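Local coordinates for phosphatidylserine synthase (Haemophilus influenzae, PDB 3HSI), which is a membrane-lipid enzyme of the phospholipase D superfamily and carries two phospholipase D-type sequence regions in one chain, at residues K62-Q67 with H165-Y170; V188-D193 with G230-K235; A200-D205 with K213-N218; E332-R337 with L453-L458. All coordinates share one frame; numbering follows the deposited sequence.

Overall arrangement
Contacts 1 and 3 lie by the sheet that contains strands 52-56 and 127-130, contact 2 lies between this sheet and the one containing strand 245-252, and contact 4 joins helix 327-341 to the C-terminal helix 450-457. Along the chain contact 1 comes first, then contact 2, whose ends embrace contact 3, and finally contact 4. Contacts 2 and 3 are the closest pair, their centres about 22 Å apart: helix 181-195 leads into strand 202-203, and helix 216-229 starts at contact 3 and runs out at Gly230 in contact 2. Contact 4 lies about 35 Å from contact 2, centre to centre, across the chain's centre. Contact 2 thus links the two sheets, while contact 4 fastens the chain's end.

Contact 1. Residues K62-Q67 with H165-Y170; sequences KDEAGQ and HQFEKY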
loop_
_atom_site.group_PDB
_atom_site.type_symbol
_atom_site.label_atom_id
_atom_site.label_comp_id
_atom_site.label_asym_id
_atom_site.label_seq_id
_atom_site.Cartn_x
_atom_site.Cartn_y
_atom_site.Cartn_z
ATOM N N LYS C 62 -22.866 -16.003 7.296
ATOM C CA LYS C 62 -23.983 -16.922 7.111
ATOM C C LYS C 62 -24.139 -18.070 8.146
ATOM O O LYS C 62 -24.935 -18.972 7.917
ATOM C CB LYS C 62 -23.877 -17.549 5.723
ATOM C CG LYS C 62 -22.526 -18.206 5.480
ATOM C CD LYS C 62 -22.467 -18.954 4.155
ATOM C CE LYS C 62 -21.324 -19.994 4.232
ATOM N NZ LYS C 62 -21.379 -20.992 3.131
ATOM N N ASP C 63 -23.394 -18.088 9.239
ATOM C CA ASP C 63 -23.464 -19.241 10.138
ATOM C C ASP C 63 -24.706 -19.131 11.043
ATOM O O ASP C 63 -25.601 -18.330 10.773
ATOM C CB ASP C 63 -22.160 -19.367 10.931
ATOM C CG ASP C 63 -21.853 -18.109 11.754
ATOM O OD1 ASP C 63 -22.800 -17.319 11.995
ATOM O OD2 ASP C 63 -20.685 -17.927 12.184
ATOM N N GLU C 64 -24.770 -19.929 12.108
ATOM C CA GLU C 64 -26.010 -20.010 12.922
ATOM C C GLU C 64 -26.349 -18.746 13.697
ATOM O O GLU C 64 -27.523 -18.408 13.842
ATOM C CB GLU C 64 -25.974 -21.198 13.879
ATOM C CG GLU C 64 -26.000 -22.520 13.173
ATOM C CD GLU C 64 -24.599 -23.099 12.916
ATOM O OE1 GLU C 64 -23.610 -22.348 12.720
ATOM O OE2 GLU C 64 -24.495 -24.343 12.904
ATOM N N ALA C 65 -25.329 -18.083 14.228
ATOM C CA ALA C 65 -25.513 -16.780 14.885
ATOM C C ALA C 65 -25.978 -15.706 13.868
ATOM O O ALA C 65 -26.941 -14.962 14.123
ATOM C CB ALA C 65 -24.228 -16.349 15.616
ATOM N N GLY C 66 -25.315 -15.651 12.710
ATOM C CA GLY C 66 -25.732 -14.735 11.633
ATOM C C GLY C 66 -27.208 -14.880 11.304
ATOM O O GLY C 66 -27.910 -13.882 11.114
ATOM N N GLN C 67 -27.668 -16.131 11.252
ATOM C CA GLN C 67 -29.009 -16.470 10.874
ATOM C C GLN C 67 -30.006 -16.067 11.954
ATOM O O GLN C 67 -31.082 -15.555 11.643
ATOM C CB GLN C 67 -29.122 -17.978 10.600
ATOM C CG GLN C 67 -30.528 -18.449 10.168
ATOM C CD GLN C 67 -30.900 -17.988 8.754
ATOM O OE1 GLN C 67 -30.265 -18.383 7.771
ATOM N NE2 GLN C 67 -31.918 -17.118 8.650
ATOM N N HIS C 165 -20.742 -15.936 20.870
ATOM C CA HIS C 165 -20.700 -17.128 21.706
ATOM C C HIS C 165 -21.881 -18.052 21.404
ATOM O O HIS C 165 -22.609 -18.462 22.301
ATOM C CB HIS C 165 -20.714 -16.733 23.183
ATOM C CG HIS C 165 -20.134 -17.768 24.080
ATOM N ND1 HIS C 165 -19.736 -17.496 25.366
ATOM C CD2 HIS C 165 -19.861 -19.080 23.867
ATOM C CE1 HIS C 165 -19.257 -18.601 25.915
ATOM N NE2 HIS C 165 -19.315 -19.574 25.022
ATOM N N GLN C 166 -22.058 -18.391 20.132
ATOM C CA GLN C 166 -23.155 -19.274 19.743
ATOM C C GLN C 166 -23.087 -20.668 20.383
ATOM O O GLN C 166 -24.120 -21.211 20.798
ATOM C CB GLN C 166 -23.251 -19.379 18.215
ATOM C CG GLN C 166 -24.562 -20.019 17.707
ATOM C CD GLN C 166 -25.756 -19.103 17.906
ATOM O OE1 GLN C 166 -25.610 -17.964 18.359
ATOM N NE2 GLN C 166 -26.937 -19.583 17.560
ATOM N N PHE C 167 -21.898 -21.270 20.419
ATOM C CA PHE C 167 -21.754 -22.589 21.049
ATOM C C PHE C 167 -20.772 -22.490 22.208
ATOM O O PHE C 167 -20.949 -21.634 23.066
ATOM C CB PHE C 167 -21.438 -23.701 20.024
ATOM C CG PHE C 167 -22.448 -23.760 18.887
ATOM C CD1 PHE C 167 -22.168 -23.173 17.645
ATOM C CD2 PHE C 167 -23.710 -24.332 19.085
ATOM C CE1 PHE C 167 -23.116 -23.193 16.594
ATOM C CE2 PHE C 167 -24.683 -24.368 18.043
ATOM C CZ PHE C 167 -24.384 -23.801 16.796
ATOM N N GLU C 168 -19.737 -23.310 22.221
ATOM C CA GLU C 168 -18.785 -23.306 23.312
ATOM C C GLU C 168 -17.698 -22.249 23.138
ATOM O O GLU C 168 -17.303 -21.609 24.092
ATOM C CB GLU C 168 -18.187 -24.703 23.503
ATOM N N LYS C 169 -17.270 -22.001 21.914
ATOM C CA LYS C 169 -16.178 -21.076 21.684
ATOM C C LYS C 169 -16.645 -19.649 21.567
ATOM O O LYS C 169 -17.737 -19.378 21.066
ATOM C CB LYS C 169 -15.383 -21.479 20.436
ATOM N N TYR C 170 -15.794 -18.723 22.018
ATOM C CA TYR C 170 -16.019 -17.317 21.792
ATOM C C TYR C 170 -14.717 -16.607 21.409
ATOM O O TYR C 170 -13.587 -17.135 21.570
ATOM C CB TYR C 170 -16.711 -16.627 22.999
ATOM C CG TYR C 170 -15.828 -16.573 24.206
ATOM C CD1 TYR C 170 -15.050 -15.434 24.466
ATOM C CD2 TYR C 170 -15.731 -17.681 25.089
ATOM C CE1 TYR C 170 -14.195 -15.380 25.567
ATOM C CE2 TYR C 170 -14.894 -17.628 26.206
ATOM C CZ TYR C 170 -14.119 -16.464 26.433
ATOM O OH TYR C 170 -13.261 -16.377 27.510
#
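Gln166 and Phe167, in the loop between strands 151-155 and 171-179, pack as a partly buried helix-to-loop contact against Glu64 and Ala65 in the first turn of helix 64-79. The contact is made by van der Waals touch, and the polar ends of its side chains are held from outside: OE1 of Gln166 accepts from Lys39 NZ, and OE1 of Glu64 from Asn161 ND2. Gln166 meets Ala65 through its amide: OE1 of Gln166 lies 3.5 Å from CB of Ala65, and CD of Gln166 is 3.8 Å from CA of Ala65. A bend at chi2 (71°) lays the amide alongside the helix, and the small methyl of alanine lets it come this near.

The side chains of Phe167 and Glu64 cross at about a right angle. The carboxyl carbon CD of Glu64 sits at the edge of the ring, in its plane and 3.9 Å from CZ of Phe167, while the carboxylate is turned 75° from the ring. The slightly positive rim of an aromatic ring may make an acid a tolerable neighbour. On its own side of the contact, Phe167 has one face under CG of Gln166.

The helix start is capped: Asp63 is the N-cap, and its OD1 accepts from Gly66 N at 3.1 Å with a nearly straight N-H...O angle of 171°. Asn161 also holds this start, through Asp63 OD2 and Ala65 N, and it lies between the two segments, since Gln166 and Phe167 touch it. Within the loop, His165 and Tyr170 touch Ser35 at the start of helix 35-48, and Tyr170 shares backbone hydrogen bonds with Thr362 of strand 362-363.

Contact 2. Residues V188-D193 with G230-K235; sequences VNFIND and GEYSLK
Phe190 and Tyr232 form an offset face-to-face stack, ring centroids 4.2 Å apart and planes 24° from parallel. The overlap is partial: CZ of Tyr232 stands over the rim of the Phe190 ring. Phe190 extends from helix 181-195 with CG anti to its N (chi1 179°), carrying the ring out to the loop, and its CB rests 3.4 Å from CE1 of Tyr232. Flat rings suit a place between helix and loop because they can overlap face to face. The hydroxyl of Tyr232 lies 3.6 Å from CD2 of Phe190 and is hydrogen-bonded to Asn393 ND2.

Contacts at the ring edge complete the fit. CD1 of Phe190 approaches the carbonyl O of Glu231 at 3.3 Å, a meeting of ring hydrogen and oxygen. CE1 of Phe190 comes to 3.6 Å from N of Glu231 and also adjoins Gly230, the first residue beyond helix 216-229, whose lack of a CB keeps a tight spot beside CE1 clear.

Around the stack, Phe250 of strand 245-252 meets Phe190 with its ring, and Tyr232 also touches Pro248 of that strand. Val188 and Ile191 pack on strand 52-56, so helix 181-195 lies between strands of the two sheets, with the stack on the side of strand 245-252.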
loop_
_atom_site.group_PDB
_atom_site.type_symbol
_atom_site.label_atom_id
_atom_site.label_comp_id
_atom_site.label_asym_id
_atom_site.label_seq_id
_atom_site.Cartn_x
_atom_site.Cartn_y
_atom_site.Cartn_z
ATOM N N VAL C 188 -25.741 7.840 12.355
ATOM C CA VAL C 188 -26.596 7.599 11.210
ATOM C C VAL C 188 -26.382 8.659 10.108
ATOM O O VAL C 188 -26.411 8.331 8.936
ATOM C CB VAL C 188 -28.082 7.614 11.654
ATOM C CG1 VAL C 188 -29.034 7.675 10.436
ATOM C CG2 VAL C 188 -28.357 6.429 12.594
ATOM N N ASN C 189 -26.208 9.923 10.494
ATOM C CA ASN C 189 -25.909 10.969 9.524
ATOM C C ASN C 189 -24.598 10.705 8.759
ATOM O O ASN C 189 -24.538 10.874 7.537
ATOM C CB ASN C 189 -25.905 12.341 10.172
ATOM C CG ASN C 189 -27.305 12.852 10.447
ATOM O OD1 ASN C 189 -28.278 12.387 9.867
ATOM N ND2 ASN C 189 -27.407 13.841 11.313
ATOM N N PHE C 190 -23.580 10.252 9.478
ATOM C CA PHE C 190 -22.278 9.922 8.867
ATOM C C PHE C 190 -22.456 8.823 7.834
ATOM O O PHE C 190 -21.922 8.879 6.708
ATOM C CB PHE C 190 -21.253 9.493 9.948
ATOM C CG PHE C 190 -19.912 9.111 9.383
ATOM C CD1 PHE C 190 -19.019 10.083 8.960
ATOM C CD2 PHE C 190 -19.573 7.776 9.200
ATOM C CE1 PHE C 190 -17.782 9.723 8.392
ATOM C CE2 PHE C 190 -18.325 7.410 8.624
ATOM C CZ PHE C 190 -17.445 8.378 8.231
ATOM N N ILE C 191 -23.235 7.820 8.226
ATOM C CA ILE C 191 -23.481 6.666 7.388
ATOM C C ILE C 191 -24.190 7.102 6.121
ATOM O O ILE C 191 -23.726 6.787 5.024
ATOM C CB ILE C 191 -24.277 5.581 8.138
ATOM C CG1 ILE C 191 -23.360 4.935 9.205
ATOM C CG2 ILE C 191 -24.829 4.538 7.170
ATOM C CD1 ILE C 191 -24.126 4.084 10.174
ATOM N N ASN C 192 -25.287 7.846 6.277
ATOM C CA ASN C 192 -26.043 8.309 5.132
ATOM C C ASN C 192 -25.244 9.282 4.281
ATOM O O ASN C 192 -25.189 9.110 3.072
ATOM C CB ASN C 192 -27.348 8.987 5.551
ATOM C CG ASN C 192 -28.480 8.015 5.723
ATOM O OD1 ASN C 192 -29.090 7.594 4.746
ATOM N ND2 ASN C 192 -28.799 7.679 6.968
ATOM N N ASP C 193 -24.624 10.278 4.921
ATOM C CA ASP C 193 -23.919 11.365 4.240
ATOM C C ASP C 193 -22.600 10.951 3.643
ATOM O O ASP C 193 -22.259 11.438 2.574
ATOM C CB ASP C 193 -23.647 12.556 5.177
ATOM C CG ASP C 193 -24.916 13.254 5.628
ATOM O OD1 ASP C 193 -26.031 12.878 5.189
ATOM O OD2 ASP C 193 -24.814 14.197 6.440
ATOM N N GLY C 230 -14.819 12.677 5.024
ATOM C CA GLY C 230 -15.653 12.048 6.031
ATOM C C GLY C 230 -15.360 12.582 7.419
ATOM O O GLY C 230 -14.198 12.626 7.843
ATOM N N GLU C 231 -16.416 12.991 8.120
ATOM C CA GLU C 231 -16.319 13.429 9.504
ATOM C C GLU C 231 -17.692 13.340 10.135
ATOM O O GLU C 231 -18.689 13.356 9.431
ATOM C CB GLU C 231 -15.774 14.867 9.603
ATOM C CG GLU C 231 -16.642 15.903 8.889
ATOM C CD GLU C 231 -16.079 17.331 9.005
ATOM O OE1 GLU C 231 -15.070 17.548 9.729
ATOM O OE2 GLU C 231 -16.665 18.255 8.375
ATOM N N TYR C 232 -17.752 13.182 11.446
ATOM C CA TYR C 232 -19.036 13.170 12.156
ATOM C C TYR C 232 -19.357 14.617 12.523
ATOM O O TYR C 232 -18.440 15.413 12.656
ATOM C CB TYR C 232 -18.948 12.331 13.420
ATOM C CG TYR C 232 -18.809 10.839 13.185
ATOM C CD1 TYR C 232 -19.936 10.036 13.098
ATOM C CD2 TYR C 232 -17.560 10.238 13.043
ATOM C CE1 TYR C 232 -19.841 8.685 12.888
ATOM C CE2 TYR C 232 -17.451 8.857 12.830
ATOM C CZ TYR C 232 -18.613 8.101 12.766
ATOM O OH TYR C 232 -18.599 6.753 12.541
ATOM N N SER C 233 -20.637 14.967 12.641
ATOM C CA SER C 233 -21.037 16.312 13.090
ATOM C C SER C 233 -21.810 16.231 14.403
ATOM O O SER C 233 -22.564 15.306 14.635
ATOM C CB SER C 233 -21.937 17.009 12.059
ATOM O OG SER C 233 -21.210 17.371 10.921
ATOM N N LEU C 234 -21.602 17.227 15.248
ATOM C CA LEU C 234 -22.307 17.311 16.505
ATOM C C LEU C 234 -23.111 18.601 16.521
ATOM O O LEU C 234 -22.684 19.610 15.951
ATOM C CB LEU C 234 -21.309 17.264 17.661
ATOM C CG LEU C 234 -20.565 15.940 17.829
ATOM C CD1 LEU C 234 -19.527 16.051 18.936
ATOM C CD2 LEU C 234 -21.546 14.779 18.093
ATOM N N LYS C 235 -24.276 18.572 17.153
ATOM C CA LYS C 235 -25.042 19.797 17.280
ATOM C C LYS C 235 -24.746 20.601 18.545
ATOM O O LYS C 235 -24.585 21.818 18.469
ATOM C CB LYS C 235 -26.540 19.538 17.120
ATOM C CG LYS C 235 -26.968 19.543 15.680
ATOM C CD LYS C 235 -28.404 19.084 15.495
ATOM C CE LYS C 235 -28.670 18.903 14.003
ATOM N NZ LYS C 235 -29.377 17.632 13.669
#

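Contact 3. Residues A200-D205 with K213-N218; sequences AVYPLD and KEIRGN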
loop_
_atom_site.group_PDB
_atom_site.type_symbol
_atom_site.label_atom_id
_atom_site.label_comp_id
_atom_site.label_asym_id
_atom_site.label_seq_id
_atom_site.Cartn_x
_atom_site.Cartn_y
_atom_site.Cartn_z
ATOM N N ALA C 200 -20.384 3.964 -5.456
ATOM C CA ALA C 200 -19.401 2.904 -5.119
ATOM C C ALA C 200 -19.959 1.799 -4.281
ATOM O O ALA C 200 -19.445 0.693 -4.321
ATOM C CB ALA C 200 -18.182 3.473 -4.425
ATOM N N VAL C 201 -20.984 2.119 -3.490
ATOM C CA VAL C 201 -21.623 1.190 -2.561
ATOM C C VAL C 201 -22.815 0.501 -3.247
ATOM O O VAL C 201 -23.678 1.176 -3.819
ATOM C CB VAL C 201 -22.035 1.962 -1.310
ATOM C CG1 VAL C 201 -22.883 1.119 -0.364
ATOM C CG2 VAL C 201 -20.756 2.495 -0.603
ATOM N N TYR C 202 -22.832 -0.830 -3.241
ATOM C CA TYR C 202 -23.873 -1.613 -3.900
ATOM C C TYR C 202 -24.553 -2.570 -2.955
ATOM O O TYR C 202 -23.897 -3.086 -2.040
ATOM C CB TYR C 202 -23.290 -2.406 -5.065
ATOM C CG TYR C 202 -22.884 -1.506 -6.199
ATOM C CD1 TYR C 202 -23.778 -1.225 -7.223
ATOM C CD2 TYR C 202 -21.621 -0.892 -6.220
ATOM C CE1 TYR C 202 -23.429 -0.366 -8.250
ATOM C CE2 TYR C 202 -21.270 -0.031 -7.241
ATOM C CZ TYR C 202 -22.174 0.217 -8.254
ATOM O OH TYR C 202 -21.856 1.052 -9.297
ATOM N N PRO C 203 -25.866 -2.812 -3.167
ATOM C CA PRO C 203 -26.588 -3.795 -2.368
ATOM C C PRO C 203 -25.996 -5.175 -2.621
ATOM O O PRO C 203 -25.688 -5.514 -3.760
ATOM C CB PRO C 203 -28.033 -3.726 -2.910
ATOM C CG PRO C 203 -27.921 -3.088 -4.244
ATOM C CD PRO C 203 -26.729 -2.191 -4.194
ATOM N N LEU C 204 -25.777 -5.930 -1.557
ATOM C CA LEU C 204 -25.264 -7.276 -1.672
ATOM C C LEU C 204 -26.369 -8.324 -1.660
ATOM O O LEU C 204 -26.100 -9.499 -1.924
ATOM C CB LEU C 204 -24.280 -7.555 -0.541
ATOM C CG LEU C 204 -22.955 -6.799 -0.641
ATOM C CD1 LEU C 204 -22.271 -6.856 0.686
ATOM C CD2 LEU C 204 -22.043 -7.299 -1.770
ATOM N N ASP C 205 -27.599 -7.909 -1.362
ATOM C CA ASP C 205 -28.695 -8.846 -1.287
ATOM C C ASP C 205 -29.510 -8.905 -2.589
ATOM O O ASP C 205 -30.685 -9.191 -2.553
ATOM C CB ASP C 205 -29.597 -8.545 -0.074
ATOM C CG ASP C 205 -30.088 -7.092 -0.038
ATOM O OD1 ASP C 205 -29.911 -6.346 -1.036
ATOM O OD2 ASP C 205 -30.683 -6.704 0.995
ATOM N N LYS C 213 -13.844 -5.244 -10.948
ATOM C CA LYS C 213 -13.193 -4.704 -12.155
ATOM C C LYS C 213 -14.101 -3.708 -12.874
ATOM O O LYS C 213 -13.644 -2.739 -13.499
ATOM C CB LYS C 213 -12.773 -5.834 -13.103
ATOM C CG LYS C 213 -13.926 -6.631 -13.733
ATOM C CD LYS C 213 -13.433 -7.602 -14.810
ATOM C CE LYS C 213 -14.584 -8.434 -15.391
ATOM N NZ LYS C 213 -15.426 -9.123 -14.349
ATOM N N GLU C 214 -15.398 -3.953 -12.736
ATOM C CA GLU C 214 -16.419 -3.170 -13.367
ATOM C C GLU C 214 -16.566 -1.792 -12.719
ATOM O O GLU C 214 -17.016 -0.860 -13.373
ATOM C CB GLU C 214 -17.704 -3.963 -13.256
ATOM C CG GLU C 214 -18.850 -3.571 -14.126
ATOM C CD GLU C 214 -20.026 -4.536 -13.962
ATOM O OE1 GLU C 214 -19.779 -5.767 -13.784
ATOM O OE2 GLU C 214 -21.196 -4.058 -14.009
ATOM N N ILE C 215 -16.178 -1.661 -11.446
ATOM C CA ILE C 215 -16.337 -0.397 -10.705
ATOM C C ILE C 215 -15.041 0.150 -10.050
ATOM O O ILE C 215 -15.108 0.920 -9.082
ATOM C CB ILE C 215 -17.461 -0.504 -9.614
ATOM C CG1 ILE C 215 -17.215 -1.709 -8.687
ATOM C CG2 ILE C 215 -18.841 -0.559 -10.266
ATOM C CD1 ILE C 215 -18.000 -1.699 -7.374
ATOM N N ARG C 216 -13.875 -0.225 -10.577
ATOM C CA ARG C 216 -12.600 0.230 -10.008
ATOM C C ARG C 216 -12.503 1.761 -9.871
ATOM O O ARG C 216 -12.194 2.277 -8.791
ATOM C CB ARG C 216 -11.415 -0.325 -10.800
ATOM C CG ARG C 216 -11.106 -1.799 -10.496
ATOM C CD ARG C 216 -9.846 -2.316 -11.226
ATOM N NE ARG C 216 -10.046 -2.398 -12.680
ATOM C CZ ARG C 216 -9.644 -1.472 -13.557
ATOM N NH1 ARG C 216 -8.998 -0.384 -13.142
ATOM N NH2 ARG C 216 -9.886 -1.626 -14.852
ATOM N N GLY C 217 -12.802 2.480 -10.951
ATOM C CA GLY C 217 -12.690 3.946 -10.983
ATOM C C GLY C 217 -13.570 4.607 -9.936
ATOM O O GLY C 217 -13.183 5.590 -9.299
ATOM N N ASN C 218 -14.759 4.050 -9.754
ATOM C CA ASN C 218 -15.692 4.566 -8.786
ATOM C C ASN C 218 -15.184 4.351 -7.382
ATOM O O ASN C 218 -15.295 5.258 -6.549
ATOM C CB ASN C 218 -17.046 3.901 -8.973
ATOM C CG ASN C 218 -17.615 4.180 -10.324
ATOM O OD1 ASN C 218 -18.031 5.313 -10.617
ATOM N ND2 ASN C 218 -17.614 3.163 -11.185
#
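Tyr202 and Ile215 make the main apolar touch here, their side chains running antiparallel alongside one another. CD1 of Ile215 lies 3.7 Å from CE2 of Tyr202, and CG2 of Ile215 reaches 3.6 Å from the OH of Tyr202, so both branches of the isoleucine press on one flank of the phenol. Placing CG1 of Ile215 between its backbone N and carbonyl carbon (chi1 53°) sends CD1 toward the tyrosine while CG2 takes the hydroxyl end. A branched side chain suits this place, because its two branches follow the CD2-CE2 side of the ring out to OH.

Next to this pair, the carbonyl O of Ala200 stands 4.1 Å from CD1 of Ile215, and CB of Ala200 lies 4.0 Å from the O of Asn218. Alanine fits where the two backbones come nearest, CA of Ala200 to CA of Asn218 being 5.5 Å.

Further out, Tyr202 is braced by Trp91 and Pro210, and its backbone is hydrogen-bonded to Gly129 of strand 127-130. Ala200 also touches Ile219 and Tyr222 on helix 216-229. Ile215 occupies the N-cap position of that helix, where its aliphatic side chain serves packing and cannot accept a capping bond. The result is a short edge strand, 202-203, paired antiparallel to 127-130, whose Tyr202 packs on the N-terminal end of helix 216-229, consistent with the alpha/beta build of the phospholipase D superfamily.

Contact 4. Residues E332-R337 with L453-L458; sequences ESNLRR and LVKMIL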
loop_
_atom_site.group_PDB
_atom_site.type_symbol
_atom_site.label_atom_id
_atom_site.label_comp_id
_atom_site.label_asym_id
_atom_site.label_seq_id
_atom_site.Cartn_x
_atom_site.Cartn_y
_atom_site.Cartn_z
ATOM N N GLU C 332 4.297 -13.026 18.606
ATOM C CA GLU C 332 4.867 -13.338 19.903
ATOM C C GLU C 332 6.347 -12.974 19.900
ATOM O O GLU C 332 6.836 -12.366 20.847
ATOM C CB GLU C 332 4.697 -14.806 20.242
ATOM C CG GLU C 332 4.879 -15.116 21.730
ATOM C CD GLU C 332 4.907 -16.631 22.037
ATOM O OE1 GLU C 332 4.138 -17.064 22.920
ATOM O OE2 GLU C 332 5.682 -17.392 21.398
ATOM N N SER C 333 7.073 -13.324 18.846
ATOM C CA SER C 333 8.501 -13.061 18.914
ATOM C C SER C 333 8.815 -11.560 18.861
ATOM O O SER C 333 9.798 -11.116 19.447
ATOM C CB SER C 333 9.309 -13.891 17.901
ATOM O OG SER C 333 8.750 -13.808 16.638
ATOM N N ASN C 334 7.941 -10.786 18.214
ATOM C CA ASN C 334 8.035 -9.339 18.275
ATOM C C ASN C 334 7.766 -8.790 19.697
ATOM O O ASN C 334 8.487 -7.908 20.182
ATOM C CB ASN C 334 7.186 -8.676 17.161
ATOM C CG ASN C 334 7.953 -8.625 15.804
ATOM O OD1 ASN C 334 9.027 -8.040 15.725
ATOM N ND2 ASN C 334 7.419 -9.254 14.767
ATOM N N LEU C 335 6.752 -9.335 20.363
ATOM C CA LEU C 335 6.539 -9.080 21.792
ATOM C C LEU C 335 7.757 -9.477 22.644
ATOM O O LEU C 335 8.211 -8.725 23.508
ATOM C CB LEU C 335 5.311 -9.842 22.266
ATOM C CG LEU C 335 4.957 -9.573 23.717
ATOM C CD1 LEU C 335 4.616 -8.085 23.915
ATOM C CD2 LEU C 335 3.797 -10.459 24.096
ATOM N N ARG C 336 8.318 -10.650 22.388
ATOM C CA ARG C 336 9.488 -11.071 23.170
ATOM C C ARG C 336 10.650 -10.072 23.043
ATOM O O ARG C 336 11.306 -9.749 24.038
ATOM C CB ARG C 336 9.940 -12.496 22.820
ATOM C CG ARG C 336 10.805 -13.145 23.923
ATOM C CD ARG C 336 11.132 -14.581 23.537
ATOM N NE ARG C 336 11.834 -15.320 24.582
ATOM C CZ ARG C 336 13.151 -15.389 24.682
ATOM N NH1 ARG C 336 13.921 -14.746 23.811
ATOM N NH2 ARG C 336 13.705 -16.097 25.653
ATOM N N ARG C 337 10.896 -9.604 21.825
ATOM C CA ARG C 337 11.911 -8.588 21.575
ATOM C C ARG C 337 11.641 -7.265 22.311
ATOM O O ARG C 337 12.566 -6.605 22.797
ATOM C CB ARG C 337 12.031 -8.305 20.071
ATOM C CG ARG C 337 13.372 -7.733 19.701
ATOM C CD ARG C 337 13.605 -7.688 18.184
ATOM N NE ARG C 337 13.124 -6.438 17.586
ATOM C CZ ARG C 337 11.965 -6.300 16.932
ATOM N NH1 ARG C 337 11.137 -7.336 16.788
ATOM N NH2 ARG C 337 11.630 -5.118 16.415
ATOM N N LEU C 453 7.157 -6.724 5.674
ATOM C CA LEU C 453 6.002 -6.613 4.775
ATOM C C LEU C 453 4.716 -7.157 5.402
ATOM O O LEU C 453 3.661 -6.531 5.330
ATOM C CB LEU C 453 6.292 -7.305 3.450
ATOM C CG LEU C 453 5.317 -7.176 2.274
ATOM C CD1 LEU C 453 4.960 -5.730 2.001
ATOM C CD2 LEU C 453 5.942 -7.812 1.009
ATOM N N VAL C 454 4.829 -8.319 6.023
ATOM C CA VAL C 454 3.726 -8.928 6.740
ATOM C C VAL C 454 3.144 -7.997 7.815
ATOM O O VAL C 454 1.922 -7.830 7.890
ATOM C CB VAL C 454 4.146 -10.258 7.373
ATOM C CG1 VAL C 454 2.976 -10.868 8.077
ATOM C CG2 VAL C 454 4.714 -11.197 6.303
ATOM N N LYS C 455 4.020 -7.404 8.628
ATOM C CA LYS C 455 3.612 -6.439 9.656
ATOM C C LYS C 455 2.893 -5.211 9.097
ATOM O O LYS C 455 1.897 -4.781 9.663
ATOM C CB LYS C 455 4.801 -5.964 10.488
ATOM C CG LYS C 455 5.430 -7.017 11.357
ATOM C CD LYS C 455 6.489 -6.354 12.227
ATOM C CE LYS C 455 7.806 -7.074 12.100
ATOM N NZ LYS C 455 8.759 -6.648 13.172
HETATM N N MSE C 456 3.407 -4.644 8.008
HETATM C CA MSE C 456 2.798 -3.442 7.390
HETATM C C MSE C 456 1.469 -3.690 6.689
HETATM O O MSE C 456 0.638 -2.789 6.594
HETATM C CB MSE C 456 3.755 -2.787 6.403
HETATM C CG MSE C 456 4.843 -1.989 7.063
HETATM SE SE MSE C 456 6.196 -1.473 5.776
HETATM C CE MSE C 456 6.402 -3.135 4.746
ATOM N N ILE C 457 1.256 -4.901 6.185
ATOM C CA ILE C 457 0.054 -5.128 5.390
ATOM C C ILE C 457 -0.941 -6.097 5.997
ATOM O O ILE C 457 -2.091 -6.096 5.626
ATOM C CB ILE C 457 0.386 -5.542 3.959
ATOM C CG1 ILE C 457 1.502 -4.657 3.393
ATOM C CG2 ILE C 457 -0.859 -5.426 3.089
ATOM C CD1 ILE C 457 1.876 -5.002 1.985
ATOM N N LEU C 458 -0.496 -6.933 6.923
ATOM C CA LEU C 458 -1.396 -7.803 7.666
ATOM C C LEU C 458 -1.363 -7.374 9.121
ATOM O O LEU C 458 -2.354 -6.893 9.657
ATOM C CB LEU C 458 -0.980 -9.280 7.548
ATOM C CG LEU C 458 -1.050 -9.952 6.165
ATOM C CD1 LEU C 458 -0.633 -11.432 6.244
ATOM C CD2 LEU C 458 -2.444 -9.817 5.524
HETATM O O HOH W 1 9.621 -9.638 12.937
#
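Asn334 and Lys455 extend toward one another across a gap, bridging helix 327-341 and the C-terminal helix 450-457 in a polar helix-to-helix contact at the surface of this phospholipase D-type fold. The backbones stay well apart, CA of Asn334 to CA of Lys455 being 10.1 Å, so a long lysine and a short asparagine together span the distance. Lysine suits the task: it runs out from its helix with a bend at chi3 (-128°) that turns its ammonium onto the asparagine amide. NZ of Lys455 donates to OD1 of Asn334 at 2.9 Å. It comes from above the carbonyl plane, 41° out of it, with a C=O...N angle of 102°, and thus does not use a lone-pair direction.

Asparagine fits here because its amide offers an acceptor and a donor to different partners. One turn on, Arg337 turns the edge of its guanidinium to CG of Asn334; a bond from its NH1 to OD1 is modelled too short and is doubtful. NH1 of Arg337 lies 4.4 Å from NZ of Lys455, a closeness of like charges that may be unfavourable.

Packing joins the helices too, Val454 resting on Leu327 and Leu330, while Ile457 meets Ile457 of the second subunit. A water completes the polar bridge, accepting from ND2 of Asn334 at 2.9 Å and, weakly, from NZ of Lys455 at 3.1 Å.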